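Local coordinates for protein carbohydrate kinase, FGGY (Novosphingobium aromaticivorans, PDB 3H6E) that probably acts as a carbohydrate kinase of the FGGY family, transferring a phosphoryl group from ATP to a sugar substrate, at residues L276-V284 with R344-G352. Sequence-based numbering, arbitrary orientation.
Sequences LPEARDCLV and RGFGPYPHG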
loop_
_atom_site.group_PDB
_atom_site.type_symbol
_atom_site.label_atom_id
_atom_site.label_comp_id
_atom_site.label_asym_id
_atom_site.label_seq_id
_atom_site.Cartn_x
_atom_site.Cartn_y
_atom_site.Cartn_z
ATOM N N LEU A 276 18.301 3.270 6.864
ATOM C CA LEU A 276 17.098 2.800 7.553
ATOM C C LEU A 276 17.276 1.412 8.167
ATOM O O LEU A 276 17.950 0.561 7.600
ATOM C CB LEU A 276 15.898 2.799 6.602
ATOM C CG LEU A 276 15.330 4.164 6.212
ATOM C CD1 LEU A 276 14.395 4.038 5.020
ATOM C CD2 LEU A 276 14.623 4.812 7.398
ATOM N N PRO A 277 16.652 1.189 9.331
ATOM C CA PRO A 277 16.747 -0.031 10.143
ATOM C C PRO A 277 15.817 -1.143 9.670
ATOM O O PRO A 277 14.647 -1.147 10.050
ATOM C CB PRO A 277 16.291 0.437 11.538
ATOM C CG PRO A 277 16.101 1.940 11.439
ATOM C CD PRO A 277 15.848 2.220 10.001
ATOM N N GLU A 278 16.328 -2.083 8.884
ATOM C CA GLU A 278 15.506 -3.178 8.377
ATOM C C GLU A 278 14.836 -3.977 9.494
ATOM O O GLU A 278 13.693 -4.416 9.352
ATOM C CB GLU A 278 16.329 -4.124 7.500
ATOM C CG GLU A 278 15.543 -5.341 7.027
ATOM C CD GLU A 278 16.396 -6.345 6.275
ATOM O OE1 GLU A 278 17.633 -6.161 6.227
ATOM O OE2 GLU A 278 15.826 -7.321 5.738
ATOM N N ALA A 279 15.545 -4.164 10.602
ATOM C CA ALA A 279 15.045 -4.999 11.686
ATOM C C ALA A 279 13.874 -4.369 12.429
ATOM O O ALA A 279 13.162 -5.049 13.168
ATOM C CB ALA A 279 16.162 -5.338 12.649
ATOM N N ARG A 280 13.668 -3.072 12.240
ATOM C CA ARG A 280 12.575 -2.396 12.926
ATOM C C ARG A 280 11.389 -2.137 11.998
ATOM O O ARG A 280 10.572 -1.244 12.235
ATOM C CB ARG A 280 13.062 -1.125 13.629
ATOM C CG ARG A 280 13.611 -1.408 15.023
ATOM C CD ARG A 280 14.561 -0.333 15.521
ATOM N NE ARG A 280 13.885 0.912 15.869
ATOM C CZ ARG A 280 13.163 1.093 16.969
ATOM N NH1 ARG A 280 13.007 0.101 17.829
ATOM N NH2 ARG A 280 12.592 2.264 17.203
ATOM N N ASP A 281 11.307 -2.948 10.946
ATOM C CA ASP A 281 10.151 -2.987 10.058
ATOM C C ASP A 281 9.989 -1.716 9.213
ATOM O O ASP A 281 8.887 -1.183 9.074
ATOM C CB ASP A 281 8.874 -3.284 10.853
ATOM C CG ASP A 281 8.006 -4.342 10.189
ATOM O OD1 ASP A 281 8.113 -4.499 8.956
ATOM O OD2 ASP A 281 7.231 -5.028 10.897
ATOM N N CYS A 282 11.097 -1.237 8.655
ATOM C CA CYS A 282 11.065 -0.135 7.698
ATOM C C CYS A 282 11.331 -0.668 6.295
ATOM O O CYS A 282 11.853 -1.771 6.131
ATOM C CB CYS A 282 12.102 0.930 8.061
ATOM S SG CYS A 282 11.798 1.795 9.627
ATOM N N LEU A 283 10.968 0.113 5.284
ATOM C CA LEU A 283 11.226 -0.261 3.900
ATOM C C LEU A 283 11.198 0.975 3.003
ATOM O O LEU A 283 10.830 2.064 3.446
ATOM C CB LEU A 283 10.216 -1.307 3.413
ATOM C CG LEU A 283 8.737 -0.909 3.329
ATOM C CD1 LEU A 283 8.020 -1.743 2.277
ATOM C CD2 LEU A 283 8.042 -1.022 4.683
ATOM N N VAL A 284 11.595 0.812 1.749
ATOM C CA VAL A 284 11.617 1.937 0.831
ATOM C C VAL A 284 10.782 1.684 -0.412
ATOM O O VAL A 284 11.115 0.831 -1.230
ATOM C CB VAL A 284 13.041 2.295 0.388
ATOM C CG1 VAL A 284 13.010 3.572 -0.453
ATOM C CG2 VAL A 284 13.954 2.452 1.599
ATOM N N ARG A 344 5.121 -10.477 17.956
ATOM C CA ARG A 344 6.541 -10.823 17.903
ATOM C C ARG A 344 7.070 -10.842 16.476
ATOM O O ARG A 344 6.500 -11.499 15.608
ATOM C CB ARG A 344 6.787 -12.190 18.544
ATOM C CG ARG A 344 6.876 -12.172 20.052
ATOM C CD ARG A 344 8.224 -11.661 20.524
ATOM N NE ARG A 344 9.289 -12.643 20.339
ATOM C CZ ARG A 344 10.476 -12.563 20.933
ATOM N NH1 ARG A 344 10.741 -11.554 21.751
ATOM N NH2 ARG A 344 11.399 -13.490 20.717
ATOM N N GLY A 345 8.161 -10.121 16.240
ATOM C CA GLY A 345 8.804 -10.118 14.940
ATOM C C GLY A 345 8.336 -9.034 13.984
ATOM O O GLY A 345 8.801 -8.966 12.850
ATOM N N PHE A 346 7.425 -8.177 14.433
ATOM C CA PHE A 346 6.864 -7.155 13.559
ATOM C C PHE A 346 6.875 -5.779 14.206
ATOM O O PHE A 346 6.711 -5.646 15.421
ATOM C CB PHE A 346 5.435 -7.526 13.156
ATOM C CG PHE A 346 5.334 -8.833 12.425
ATOM C CD1 PHE A 346 5.355 -8.869 11.040
ATOM C CD2 PHE A 346 5.226 -10.023 13.121
ATOM C CE1 PHE A 346 5.263 -10.070 10.363
ATOM C CE2 PHE A 346 5.135 -11.228 12.452
ATOM C CZ PHE A 346 5.154 -11.249 11.068
ATOM N N GLY A 347 7.063 -4.754 13.383
ATOM C CA GLY A 347 7.041 -3.387 13.863
ATOM C C GLY A 347 8.381 -2.898 14.378
ATOM O O GLY A 347 9.410 -3.555 14.196
ATOM N N PRO A 348 8.371 -1.725 15.023
ATOM C CA PRO A 348 9.567 -1.084 15.577
ATOM C C PRO A 348 10.111 -1.828 16.793
ATOM O O PRO A 348 11.299 -1.711 17.084
ATOM C CB PRO A 348 9.061 0.300 15.998
ATOM C CG PRO A 348 7.777 0.490 15.261
ATOM C CD PRO A 348 7.183 -0.867 15.143
ATOM N N TYR A 349 9.259 -2.576 17.488
ATOM C CA TYR A 349 9.678 -3.283 18.698
ATOM C C TYR A 349 9.473 -4.787 18.580
ATOM O O TYR A 349 8.739 -5.371 19.379
ATOM C CB TYR A 349 8.894 -2.776 19.909
ATOM C CG TYR A 349 8.900 -1.276 20.078
ATOM C CD1 TYR A 349 9.874 -0.647 20.841
ATOM C CD2 TYR A 349 7.927 -0.489 19.479
ATOM C CE1 TYR A 349 9.880 0.726 20.997
ATOM C CE2 TYR A 349 7.924 0.884 19.631
ATOM C CZ TYR A 349 8.903 1.483 20.391
ATOM O OH TYR A 349 8.899 2.845 20.551
ATOM N N PRO A 350 10.142 -5.418 17.601
ATOM C CA PRO A 350 9.881 -6.816 17.243
ATOM C C PRO A 350 9.867 -7.737 18.454
ATOM O O PRO A 350 9.048 -8.655 18.500
ATOM C CB PRO A 350 11.062 -7.171 16.339
ATOM C CG PRO A 350 11.527 -5.884 15.795
ATOM C CD PRO A 350 11.297 -4.871 16.873
ATOM N N HIS A 351 10.760 -7.491 19.413
ATOM C CA HIS A 351 10.909 -8.365 20.576
ATOM C C HIS A 351 10.497 -7.723 21.903
ATOM O O HIS A 351 10.880 -8.202 22.972
ATOM C CB HIS A 351 12.348 -8.870 20.683
ATOM C CG HIS A 351 12.813 -9.627 19.477
ATOM N ND1 HIS A 351 13.903 -9.238 18.728
ATOM C CD2 HIS A 351 12.329 -10.745 18.884
ATOM C CE1 HIS A 351 14.071 -10.085 17.728
ATOM N NE2 HIS A 351 13.132 -11.010 17.802
ATOM N N GLY A 352 9.729 -6.642 21.842
ATOM C CA GLY A 352 9.239 -6.016 23.056
ATOM C C GLY A 352 8.398 -7.000 23.849
ATOM O O GLY A 352 7.417 -7.539 23.337
#
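Arg280 runs its side chain along the backbone of Pro348, where the CA atoms of the two segments are nearest, 4.2 Å apart. Its methylene CG sits 3.1 Å from Pro348 O, and a bend at chi3 (72°) folds the guanidinium back over that same carbonyl. Pro348 O lies to one side of the guanidinium plane, 2.6 Å from NH1, so the N-H points past it and no hydrogen bond forms. Pro348 CB lies over the same face, offset toward its rim, and the Tyr349 ring gives at most a weak cation-pi attraction, with Arg280 CZ 5.5 Å from its centroid. With an alanine here, Pro348 O and CB would probably lose the methylenes and guanidinium that lie over them. In the actin-like fold of the FGGY C-terminal domain, this places the loop between strands 337-339 and 355-357 against the 3-10 turn that leads into edge strand 282-286. Asp281, in a left-handed backbone conformation, makes the turn into that strand and supplies the hydrogen bond across the contact: Gly347 N donates to the anti lone pair of Asp281 OD2, nearly straight at 169°; its 2.5 Å length is too short to read closely at this resolution. The other oxygen, OD1, makes a salt bridge with Arg297 of neighbouring strand 292-298, so the carboxylate ties loop to sheet. Beyond Arg280, Pro350 CG presses on Ala279 O at 3.2 Å.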